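Long-range contacts in ectoine dioxygenase (Sphingopyxis alaskensis RB2256, PDB 4Q5O), which catalyses the iron- and 2-oxoglutarate-dependent hydroxylation of L-ectoine to the compatible solute 5-hydroxyectoine, which protects cells against osmotic stress: residues N139-F144 / F262-A267; S153-W158 / R194-C199; P165-L170 / D248-H253. All blocks are in the same frame, centred on the assembly; numbering follows the deposited sequence.

Interaction 1 (N139-F144 / F262-A267); sequences NYKPGF and FPRANA. With AKG (2-oxoglutaric acid), chain D.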
loop_
_atom_site.group_PDB
_atom_site.type_symbol
_atom_site.label_atom_id
_atom_site.label_comp_id
_atom_site.label_asym_id
_atom_site.label_seq_id
_atom_site.Cartn_x
_atom_site.Cartn_y
_atom_site.Cartn_z
ATOM N N ASN A 139 -7.415 -10.175 -14.141
ATOM C CA ASN A 139 -7.322 -10.126 -12.671
ATOM C C ASN A 139 -8.346 -9.222 -12.034
ATOM O O ASN A 139 -8.424 -8.049 -12.359
ATOM C CB ASN A 139 -5.964 -9.575 -12.235
ATOM C CG ASN A 139 -4.854 -10.558 -12.409
ATOM O OD1 ASN A 139 -4.988 -11.720 -12.047
ATOM N ND2 ASN A 139 -3.741 -10.104 -12.972
ATOM N N TYR A 140 -9.110 -9.759 -11.105
ATOM C CA TYR A 140 -9.932 -8.940 -10.237
ATOM C C TYR A 140 -9.395 -9.054 -8.795
ATOM O O TYR A 140 -9.455 -10.124 -8.199
ATOM C CB TYR A 140 -11.406 -9.376 -10.308
ATOM C CG TYR A 140 -12.298 -8.522 -9.443
ATOM C CD1 TYR A 140 -12.781 -7.310 -9.907
ATOM C CD2 TYR A 140 -12.618 -8.905 -8.135
ATOM C CE1 TYR A 140 -13.565 -6.507 -9.108
ATOM C CE2 TYR A 140 -13.416 -8.108 -7.324
ATOM C CZ TYR A 140 -13.886 -6.907 -7.818
ATOM O OH TYR A 140 -14.687 -6.095 -7.035
ATOM N N LYS A 141 -8.848 -7.973 -8.242
ATOM C CA LYS A 141 -8.457 -7.974 -6.829
ATOM C C LYS A 141 -9.363 -7.027 -6.028
ATOM O O LYS A 141 -9.246 -5.807 -6.135
ATOM C CB LYS A 141 -6.961 -7.640 -6.649
ATOM C CG LYS A 141 -6.001 -8.623 -7.372
ATOM C CD LYS A 141 -4.548 -8.632 -6.821
ATOM C CE LYS A 141 -3.601 -7.584 -7.476
ATOM N NZ LYS A 141 -3.067 -7.919 -8.843
ATOM N N PRO A 142 -10.264 -7.592 -5.208
ATOM C CA PRO A 142 -11.298 -6.777 -4.559
ATOM C C PRO A 142 -10.668 -5.892 -3.495
ATOM O O PRO A 142 -9.519 -6.132 -3.094
ATOM C CB PRO A 142 -12.183 -7.826 -3.891
ATOM C CG PRO A 142 -11.191 -8.906 -3.481
ATOM C CD PRO A 142 -10.141 -8.929 -4.582
ATOM N N GLY A 143 -11.399 -4.876 -3.055
ATOM C CA GLY A 143 -10.900 -4.011 -2.009
ATOM C C GLY A 143 -11.085 -4.656 -0.647
ATOM O O GLY A 143 -11.617 -5.760 -0.556
ATOM N N PHE A 144 -10.621 -3.966 0.396
ATOM C CA PHE A 144 -10.812 -4.357 1.794
ATOM C C PHE A 144 -9.883 -5.487 2.249
ATOM O O PHE A 144 -9.290 -5.441 3.329
ATOM C CB PHE A 144 -12.261 -4.762 2.065
ATOM C CG PHE A 144 -13.269 -3.661 1.865
ATOM C CD1 PHE A 144 -13.374 -2.624 2.779
ATOM C CD2 PHE A 144 -14.147 -3.699 0.798
ATOM C CE1 PHE A 144 -14.312 -1.627 2.611
ATOM C CE2 PHE A 144 -15.076 -2.710 0.630
ATOM C CZ PHE A 144 -15.161 -1.673 1.540
ATOM N N PHE A 262 -11.559 0.154 -2.968
ATOM C CA PHE A 262 -11.445 0.301 -4.415
ATOM C C PHE A 262 -10.696 -0.877 -5.011
ATOM O O PHE A 262 -9.483 -1.016 -4.807
ATOM C CB PHE A 262 -10.736 1.611 -4.780
ATOM C CG PHE A 262 -11.251 2.804 -4.037
ATOM C CD1 PHE A 262 -12.610 3.043 -3.933
ATOM C CD2 PHE A 262 -10.378 3.684 -3.426
ATOM C CE1 PHE A 262 -13.092 4.142 -3.233
ATOM C CE2 PHE A 262 -10.857 4.790 -2.721
ATOM C CZ PHE A 262 -12.217 5.010 -2.625
ATOM N N PRO A 263 -11.410 -1.715 -5.785
ATOM C CA PRO A 263 -10.850 -2.943 -6.359
ATOM C C PRO A 263 -9.703 -2.633 -7.302
ATOM O O PRO A 263 -9.604 -1.528 -7.848
ATOM C CB PRO A 263 -12.013 -3.491 -7.179
ATOM C CG PRO A 263 -12.754 -2.275 -7.603
ATOM C CD PRO A 263 -12.733 -1.414 -6.361
ATOM N N ARG A 264 -8.822 -3.608 -7.465
ATOM C CA ARG A 264 -7.807 -3.570 -8.496
ATOM C C ARG A 264 -8.323 -4.501 -9.610
ATOM O O ARG A 264 -8.830 -5.586 -9.323
ATOM C CB ARG A 264 -6.465 -4.059 -7.935
ATOM C CG ARG A 264 -5.477 -2.953 -7.464
ATOM C CD ARG A 264 -4.168 -3.556 -6.863
ATOM N NE ARG A 264 -4.445 -4.529 -5.791
ATOM C CZ ARG A 264 -3.540 -5.136 -5.010
ATOM N NH1 ARG A 264 -2.235 -4.896 -5.133
ATOM N NH2 ARG A 264 -3.957 -5.995 -4.084
ATOM N N ALA A 265 -8.227 -4.066 -10.865
ATOM C CA ALA A 265 -8.570 -4.925 -11.992
ATOM C C ALA A 265 -7.724 -4.583 -13.220
ATOM O O ALA A 265 -7.516 -3.403 -13.526
ATOM C CB ALA A 265 -10.053 -4.828 -12.312
ATOM N N ASN A 266 -7.214 -5.605 -13.905
ATOM C CA ASN A 266 -6.331 -5.371 -15.043
ATOM C C ASN A 266 -6.270 -6.550 -16.005
ATOM O O ASN A 266 -6.509 -7.692 -15.619
ATOM C CB ASN A 266 -4.908 -4.989 -14.591
ATOM C CG ASN A 266 -4.111 -6.181 -14.058
ATOM O OD1 ASN A 266 -4.576 -6.924 -13.188
ATOM N ND2 ASN A 266 -2.897 -6.360 -14.580
ATOM N N ALA A 267 -5.960 -6.263 -17.261
ATOM C CA ALA A 267 -5.666 -7.304 -18.234
ATOM C C ALA A 267 -4.142 -7.425 -18.391
ATOM O O ALA A 267 -3.469 -6.483 -18.832
ATOM C CB ALA A 267 -6.313 -6.968 -19.565
HETATM C C1 AKG D . 0.539 -10.140 -11.980
HETATM O O1 AKG D . -0.496 -10.732 -11.549
HETATM O O2 AKG D . 0.725 -10.075 -13.237
HETATM C C2 AKG D . 1.550 -9.521 -10.999
HETATM O O5 AKG D . 2.734 -9.817 -11.023
HETATM C C3 AKG D . 1.106 -8.511 -9.962
HETATM C C4 AKG D . 1.195 -9.176 -8.614
HETATM C C5 AKG D . 0.135 -10.260 -8.580
HETATM O O3 AKG D . -1.021 -9.979 -8.160
HETATM O O4 AKG D . 0.397 -11.435 -8.973
#

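Interaction 2 (S153-W158 / R194-C199); sequences SDFETW and RTYLTC. With FE (Fe (III) ion), chain C; 6CS ((4S,5S)-5-hydroxy-2-methyl-1,4,5,6-tetrahydropyrimidine-4-carboxylic acid), chain E.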
loop_
_atom_site.group_PDB
_atom_site.type_symbol
_atom_site.label_atom_id
_atom_site.label_comp_id
_atom_site.label_asym_id
_atom_site.label_seq_id
_atom_site.Cartn_x
_atom_site.Cartn_y
_atom_site.Cartn_z
ATOM N N SER A 153 11.095 -11.253 -10.133
ATOM C CA SER A 153 11.274 -11.062 -11.566
ATOM C C SER A 153 10.556 -12.163 -12.361
ATOM O O SER A 153 10.881 -13.348 -12.211
ATOM C CB SER A 153 12.758 -11.065 -11.896
ATOM O OG SER A 153 12.951 -11.083 -13.290
ATOM N N ASP A 154 9.565 -11.785 -13.168
ATOM C CA ASP A 154 8.858 -12.740 -14.034
ATOM C C ASP A 154 9.825 -13.673 -14.743
ATOM O O ASP A 154 9.675 -14.889 -14.680
ATOM C CB ASP A 154 8.035 -12.028 -15.109
ATOM C CG ASP A 154 6.872 -11.239 -14.543
ATOM O OD1 ASP A 154 6.672 -11.268 -13.308
ATOM O OD2 ASP A 154 6.146 -10.589 -15.324
ATOM N N PHE A 155 10.825 -13.095 -15.401
ATOM C CA PHE A 155 11.808 -13.883 -16.148
ATOM C C PHE A 155 12.512 -14.947 -15.327
ATOM O O PHE A 155 13.044 -15.897 -15.882
ATOM C CB PHE A 155 12.875 -12.991 -16.795
ATOM C CG PHE A 155 13.961 -13.762 -17.502
ATOM C CD1 PHE A 155 13.729 -14.331 -18.736
ATOM C CD2 PHE A 155 15.205 -13.917 -16.932
ATOM C CE1 PHE A 155 14.732 -15.035 -19.401
ATOM C CE2 PHE A 155 16.185 -14.619 -17.572
ATOM C CZ PHE A 155 15.950 -15.179 -18.817
ATOM N N GLU A 156 12.563 -14.791 -14.014
ATOM C CA GLU A 156 13.332 -15.759 -13.257
ATOM C C GLU A 156 12.559 -17.075 -13.183
ATOM O O GLU A 156 13.135 -18.143 -13.300
ATOM C CB GLU A 156 13.732 -15.226 -11.887
ATOM C CG GLU A 156 14.832 -16.026 -11.211
ATOM C CD GLU A 156 14.284 -17.207 -10.427
ATOM O OE1 GLU A 156 13.090 -17.167 -10.033
ATOM O OE2 GLU A 156 15.048 -18.175 -10.201
ATOM N N THR A 157 11.245 -16.980 -13.040
ATOM C CA THR A 157 10.390 -18.152 -12.996
ATOM C C THR A 157 10.162 -18.701 -14.405
ATOM O O THR A 157 10.079 -19.906 -14.613
ATOM C CB THR A 157 9.061 -17.814 -12.305
ATOM O OG1 THR A 157 9.353 -17.142 -11.078
ATOM C CG2 THR A 157 8.272 -19.058 -12.001
ATOM N N TRP A 158 10.087 -17.810 -15.376
ATOM C CA TRP A 158 9.879 -18.216 -16.759
ATOM C C TRP A 158 11.113 -18.939 -17.311
ATOM O O TRP A 158 11.004 -19.817 -18.172
ATOM C CB TRP A 158 9.534 -16.994 -17.607
ATOM C CG TRP A 158 8.198 -16.349 -17.262
ATOM C CD1 TRP A 158 7.155 -16.913 -16.573
ATOM C CD2 TRP A 158 7.775 -15.021 -17.607
ATOM N NE1 TRP A 158 6.112 -16.019 -16.472
ATOM C CE2 TRP A 158 6.468 -14.851 -17.099
ATOM C CE3 TRP A 158 8.370 -13.962 -18.305
ATOM C CZ2 TRP A 158 5.748 -13.666 -17.270
ATOM C CZ3 TRP A 158 7.653 -12.787 -18.471
ATOM C CH2 TRP A 158 6.359 -12.647 -17.953
ATOM N N ARG A 194 18.386 -4.714 -15.364
ATOM C CA ARG A 194 19.732 -4.958 -15.846
ATOM C C ARG A 194 20.539 -5.812 -14.901
ATOM O O ARG A 194 21.688 -6.108 -15.161
ATOM C CB ARG A 194 20.443 -3.651 -16.148
ATOM C CG ARG A 194 20.200 -3.219 -17.580
ATOM C CD ARG A 194 20.998 -1.996 -17.931
ATOM N NE ARG A 194 20.248 -1.160 -18.858
ATOM C CZ ARG A 194 20.479 -1.088 -20.164
ATOM N NH1 ARG A 194 21.465 -1.785 -20.719
ATOM N NH2 ARG A 194 19.720 -0.305 -20.917
ATOM N N THR A 195 19.920 -6.233 -13.808
ATOM C CA THR A 195 20.558 -7.112 -12.832
ATOM C C THR A 195 19.745 -8.392 -12.717
ATOM O O THR A 195 18.536 -8.330 -12.521
ATOM C CB THR A 195 20.598 -6.438 -11.448
ATOM O OG1 THR A 195 21.471 -5.305 -11.491
ATOM C CG2 THR A 195 21.082 -7.408 -10.373
ATOM N N TYR A 196 20.402 -9.543 -12.854
ATOM C CA TYR A 196 19.750 -10.842 -12.662
ATOM C C TYR A 196 20.019 -11.339 -11.264
ATOM O O TYR A 196 21.114 -11.815 -10.964
ATOM C CB TYR A 196 20.268 -11.879 -13.664
ATOM C CG TYR A 196 19.544 -13.228 -13.657
ATOM C CD1 TYR A 196 18.167 -13.317 -13.857
ATOM C CD2 TYR A 196 20.250 -14.415 -13.497
ATOM C CE1 TYR A 196 17.510 -14.547 -13.873
ATOM C CE2 TYR A 196 19.599 -15.658 -13.506
ATOM C CZ TYR A 196 18.233 -15.718 -13.695
ATOM O OH TYR A 196 17.603 -16.950 -13.709
ATOM N N LEU A 197 19.015 -11.215 -10.409
ATOM C CA LEU A 197 19.119 -11.670 -9.049
ATOM C C LEU A 197 18.800 -13.164 -8.950
ATOM O O LEU A 197 17.643 -13.563 -9.078
ATOM C CB LEU A 197 18.153 -10.882 -8.192
ATOM C CG LEU A 197 18.220 -11.262 -6.728
ATOM C CD1 LEU A 197 19.671 -11.307 -6.288
ATOM C CD2 LEU A 197 17.431 -10.257 -5.927
ATOM N N THR A 198 19.815 -13.987 -8.710
ATOM C CA THR A 198 19.602 -15.425 -8.576
ATOM C C THR A 198 18.921 -15.782 -7.256
ATOM O O THR A 198 18.834 -14.955 -6.337
ATOM C CB THR A 198 20.924 -16.201 -8.650
ATOM O OG1 THR A 198 21.705 -15.897 -7.489
ATOM C CG2 THR A 198 21.707 -15.835 -9.899
ATOM N N CYS A 199 18.441 -17.021 -7.181
ATOM C CA CYS A 199 17.863 -17.586 -5.970
ATOM C C CYS A 199 18.433 -18.981 -5.740
ATOM O O CYS A 199 18.225 -19.576 -4.682
ATOM C CB CYS A 199 16.350 -17.683 -6.107
ATOM S SG CYS A 199 15.518 -16.165 -6.632
HETATM FE FE FE C . 4.739 -10.807 -12.058
HETATM O O 6CS E . 4.006 -15.534 -9.728
HETATM C C 6CS E . 5.056 -15.002 -10.212
HETATM O OXT 6CS E . 6.039 -14.828 -9.434
HETATM C CA 6CS E . 5.145 -14.666 -11.684
HETATM N N 6CS E . 4.375 -15.726 -12.244
HETATM C CAI 6CS E . 3.597 -15.668 -13.303
HETATM C CAA 6CS E . 2.863 -16.936 -13.644
HETATM N NAG 6CS E . 3.440 -14.480 -14.081
HETATM C CG2 6CS E . 4.188 -13.370 -13.637
HETATM C CB 6CS E . 4.693 -13.278 -12.197
HETATM O OG1 6CS E . 5.879 -12.442 -12.282
#

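Interaction 3 (P165-L170 / D248-H253); sequences PRMRAL and DCNLMH. With FE (Fe (III) ion), chain C.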
loop_
_atom_site.group_PDB
_atom_site.type_symbol
_atom_site.label_atom_id
_atom_site.label_comp_id
_atom_site.label_asym_id
_atom_site.label_seq_id
_atom_site.Cartn_x
_atom_site.Cartn_y
_atom_site.Cartn_z
ATOM N N PRO A 165 14.548 -18.882 -22.495
ATOM C CA PRO A 165 16.016 -18.861 -22.555
ATOM C C PRO A 165 16.706 -17.479 -22.493
ATOM O O PRO A 165 17.776 -17.348 -21.907
ATOM C CB PRO A 165 16.313 -19.570 -23.883
ATOM C CG PRO A 165 15.108 -19.372 -24.703
ATOM C CD PRO A 165 13.936 -19.180 -23.803
ATOM N N ARG A 166 16.103 -16.462 -23.078
ATOM C CA ARG A 166 16.749 -15.172 -23.213
ATOM C C ARG A 166 15.832 -14.104 -22.613
ATOM O O ARG A 166 14.618 -14.287 -22.551
ATOM C CB ARG A 166 16.923 -14.910 -24.701
ATOM C CG ARG A 166 18.285 -14.428 -25.150
ATOM C CD ARG A 166 19.428 -15.291 -24.643
ATOM N NE ARG A 166 20.409 -15.622 -25.681
ATOM C CZ ARG A 166 21.259 -14.771 -26.261
ATOM N NH1 ARG A 166 21.265 -13.479 -25.948
ATOM N NH2 ARG A 166 22.101 -15.223 -27.187
ATOM N N MET A 167 16.386 -12.992 -22.157
ATOM C CA MET A 167 15.516 -11.894 -21.737
ATOM C C MET A 167 15.014 -11.163 -22.978
ATOM O O MET A 167 15.608 -10.151 -23.388
ATOM C CB MET A 167 16.244 -10.931 -20.801
ATOM C CG MET A 167 16.634 -11.551 -19.473
ATOM S SD MET A 167 17.561 -10.428 -18.402
ATOM C CE MET A 167 18.055 -11.557 -17.090
ATOM N N ARG A 168 13.947 -11.694 -23.586
ATOM C CA ARG A 168 13.388 -11.117 -24.804
ATOM C C ARG A 168 11.858 -11.033 -24.714
ATOM O O ARG A 168 11.148 -11.206 -25.703
ATOM C CB ARG A 168 13.861 -11.917 -26.023
ATOM C CG ARG A 168 13.439 -11.389 -27.395
ATOM C CD ARG A 168 14.483 -10.557 -28.075
ATOM N NE ARG A 168 15.341 -11.354 -28.942
ATOM C CZ ARG A 168 15.429 -11.201 -30.262
ATOM N NH1 ARG A 168 14.701 -10.280 -30.892
ATOM N NH2 ARG A 168 16.259 -11.968 -30.952
ATOM N N ALA A 169 11.343 -10.743 -23.520
ATOM C CA ALA A 169 9.888 -10.625 -23.329
ATOM C C ALA A 169 9.492 -9.395 -22.513
ATOM O O ALA A 169 10.298 -8.856 -21.738
ATOM C CB ALA A 169 9.325 -11.887 -22.679
ATOM N N LEU A 170 8.251 -8.948 -22.686
ATOM C CA LEU A 170 7.739 -7.868 -21.858
ATOM C C LEU A 170 6.302 -8.127 -21.430
ATOM O O LEU A 170 5.571 -8.887 -22.076
ATOM C CB LEU A 170 7.856 -6.519 -22.578
ATOM C CG LEU A 170 7.269 -6.411 -23.986
ATOM C CD1 LEU A 170 5.802 -6.032 -23.939
ATOM C CD2 LEU A 170 8.051 -5.406 -24.822
ATOM N N ASP A 248 9.770 -4.717 -18.824
ATOM C CA ASP A 248 10.703 -5.776 -19.158
ATOM C C ASP A 248 10.537 -6.991 -18.248
ATOM O O ASP A 248 10.290 -6.853 -17.040
ATOM C CB ASP A 248 12.127 -5.266 -19.088
ATOM C CG ASP A 248 13.122 -6.285 -19.578
ATOM O OD1 ASP A 248 13.122 -6.546 -20.805
ATOM O OD2 ASP A 248 13.902 -6.822 -18.751
ATOM N N CYS A 249 10.681 -8.174 -18.838
ATOM C CA CYS A 249 10.402 -9.440 -18.169
ATOM C C CYS A 249 11.223 -9.604 -16.904
ATOM O O CYS A 249 10.765 -10.214 -15.945
ATOM C CB CYS A 249 10.701 -10.604 -19.102
ATOM S SG CYS A 249 12.419 -10.588 -19.653
ATOM N N ASN A 250 12.443 -9.077 -16.913
ATOM C CA ASN A 250 13.289 -9.166 -15.739
ATOM C C ASN A 250 13.196 -7.958 -14.774
ATOM O O ASN A 250 14.047 -7.803 -13.908
ATOM C CB ASN A 250 14.748 -9.452 -16.129
ATOM C CG ASN A 250 15.641 -9.721 -14.902
ATOM O OD1 ASN A 250 15.264 -10.500 -14.021
ATOM N ND2 ASN A 250 16.788 -9.025 -14.815
ATOM N N LEU A 251 12.182 -7.098 -14.902
ATOM C CA LEU A 251 12.081 -5.965 -13.958
ATOM C C LEU A 251 11.545 -6.398 -12.594
ATOM O O LEU A 251 10.476 -7.012 -12.511
ATOM C CB LEU A 251 11.229 -4.822 -14.525
ATOM C CG LEU A 251 11.002 -3.585 -13.646
ATOM C CD1 LEU A 251 12.254 -2.721 -13.529
ATOM C CD2 LEU A 251 9.847 -2.776 -14.209
ATOM N N MET A 252 12.283 -6.096 -11.526
ATOM C CA MET A 252 11.831 -6.479 -10.184
ATOM C C MET A 252 10.541 -5.730 -9.801
ATOM O O MET A 252 10.491 -4.499 -9.827
ATOM C CB MET A 252 12.943 -6.256 -9.149
ATOM C CG MET A 252 12.732 -6.950 -7.806
ATOM S SD MET A 252 12.778 -8.762 -7.753
ATOM C CE MET A 252 14.528 -9.074 -7.940
ATOM N N HIS A 253 9.484 -6.475 -9.497
ATOM C CA HIS A 253 8.207 -5.866 -9.111
ATOM C C HIS A 253 7.455 -6.594 -7.977
ATOM O O HIS A 253 7.915 -7.607 -7.460
ATOM C CB HIS A 253 7.292 -5.655 -10.325
ATOM C CG HIS A 253 6.815 -6.923 -10.969
ATOM N ND1 HIS A 253 7.502 -7.537 -11.994
ATOM C CD2 HIS A 253 5.716 -7.684 -10.745
ATOM C CE1 HIS A 253 6.848 -8.621 -12.372
ATOM N NE2 HIS A 253 5.766 -8.738 -11.626
HETATM FE FE FE C . 4.739 -10.807 -12.058
#

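Interaction 1 (N139-F144 / F262-A267)
The guanidinium of Arg264 carries the CE methylene of Lys141 on one face, 3.5 Å above the plane and over its centre, while NH1 donates to the carbonyl O of Gly184. A second pair of flat groups lies further along: the amides of Asn139 and Asn266 run side by side and point the same way, their planes 23° apart. The ring of Tyr140 is approached obliquely, with CB of Pro263 3.7 Å from its OH. All these groups sit on two neighbouring antiparallel strands of the large sheet of the cupin-type double-stranded beta-helix, the fold of the PhyH family. The short segments 139-141 and 264-267 run 4.7 Å apart at 172°, which is direct evidence for the antiparallel pairing.

Asn139 with Asn266 and Lys141 with Arg264 are hydrogen-bonded pairs; Tyr140 with Ala265 between them is a non-hydrogen-bonded one. Asn139 N reaches Asn266 O at 3.0 Å, and the return bond runs from Asn266 N to Asn139 O. The pleat therefore puts both asparagines, Lys141 and Arg264 on one face of the sheet and Tyr140 and Ala265 on the other. On the polar face, Asn139 ND2 donates to Asn266 OD1 at 3.3 Å, with the acceptor nearly in the donor's amide plane. Ser99 holds Asn139 OD1 and Ser173 holds Asn266 ND2, so each amide has its rotation fixed from two directions.

Lys141 binds 2-oxoglutarate. Its chain bends at chi3 (-88°) and again at chi4, which lays the methylenes against Arg264 and sends the ammonium to the cosubstrate, where it probably offsets the carboxylate's charge. Lys141 NZ donates to O3 of 2-oxoglutarate at 3.0 Å.

Interaction 2 (S153-W158 / R194-C199)
Helix 154-162 begins with the aspartate of the His-X-Asp iron motif, and its first turn packs against strand 195-197 and the residues just after it, through Phe155 and Glu156 on one side and Tyr196 and Cys199 on the other. The short segments cross at -55° with axes 9.6 Å apart, a gap bridged mainly by side chains. Phe155 offers its edge: its CD2 lies 3.9 Å from CE1 of Tyr196, which sits near the phenylalanine plane. With centroids 6.0 Å apart, the rings meet obliquely. CG of Glu156 stands 3.8 Å from OH of Tyr196. Because the Glu156 chain bends at chi2 (-86°), its carboxylate turns along the strand, bringing OE2 to 4.1 Å from SG of Cys199.

On another side of the helix Asp154 OD1 binds the iron at 2.4 Å, together with His152 and His253, the facial triad of this enzyme class. Trp158, important for ectoine stabilisation, has its NE1 3.9 Å from NAG of the bound 5-hydroxyectoine.

No hydrogen bond joins the two segments. Glu156 instead pairs with Arg16 and Ser15, so its carboxylate is probably ionised despite burial, and the contact itself rests on van der Waals packing.

Interaction 3 (P165-L170 / D248-H253)
Met167 reaches from the loop before strand 169-175 to the turn after strand 244-248, touching Cys249 and Asn250 in succession. Its CB lies 4.0 Å from SG of Cys249. Beyond CG the chain runs fully extended (chi2 177°), which carries SD across Asn250 at a slant, 3.7 Å from that residue's CB. The terminal CE ends 3.6 Å from Asn250 ND2, with Asn250 CG almost as near. Cut back to an alanine, this position is likely to leave a gap beside Asn250, Phe155 and Tyr196, all of which the methionine side chain touches.

Next to this packing one backbone bond joins the segments: Cys249 N donates to Ala169 O at 3.0 Å. It is bent, with 139° at the hydrogen, as the strand pairing of Leu170 with Asp248 gives way to a type I turn from Asp248 to Leu251. The turn is braced by an Asx turn, in which Asp248 OD2 accepts from Asn250 N; Arg26 forms a salt bridge with the same oxygen.

The chain then leads to His253, whose ND1 donates to Leu251 O at 3.1 Å. That bond probably restrains the ring's rotation, with NE2 directed at the iron, 2.4 Å away. Asn250 meanwhile spends its amide on Ser153 and on the carbonyl of Thr195, so the polar group is met by hydrogen bonds and the methionine adds apolar packing.

In the fold
Interaction 1 is a surface contact, whereas interactions 2 and 3 are buried and adjoin each other, their centres about 8 Å apart. Interactions 1 and 3 reach the same large sheet through its neighbouring strands 264-273 and 169-175, but on opposite sides of the chain's centre. Chemistry follows place: interaction 1 is regular backbone pairing with one lysine reaching the cosubstrate, while the buried pair relies on side-chain packing, with at most one backbone bond between segments. Interactions 2 and 3 are tied through Ser153 OG and Asn250 OD1, and through Phe155 N and Cys249 O. Between them they supply Asp154 and His253 to one iron.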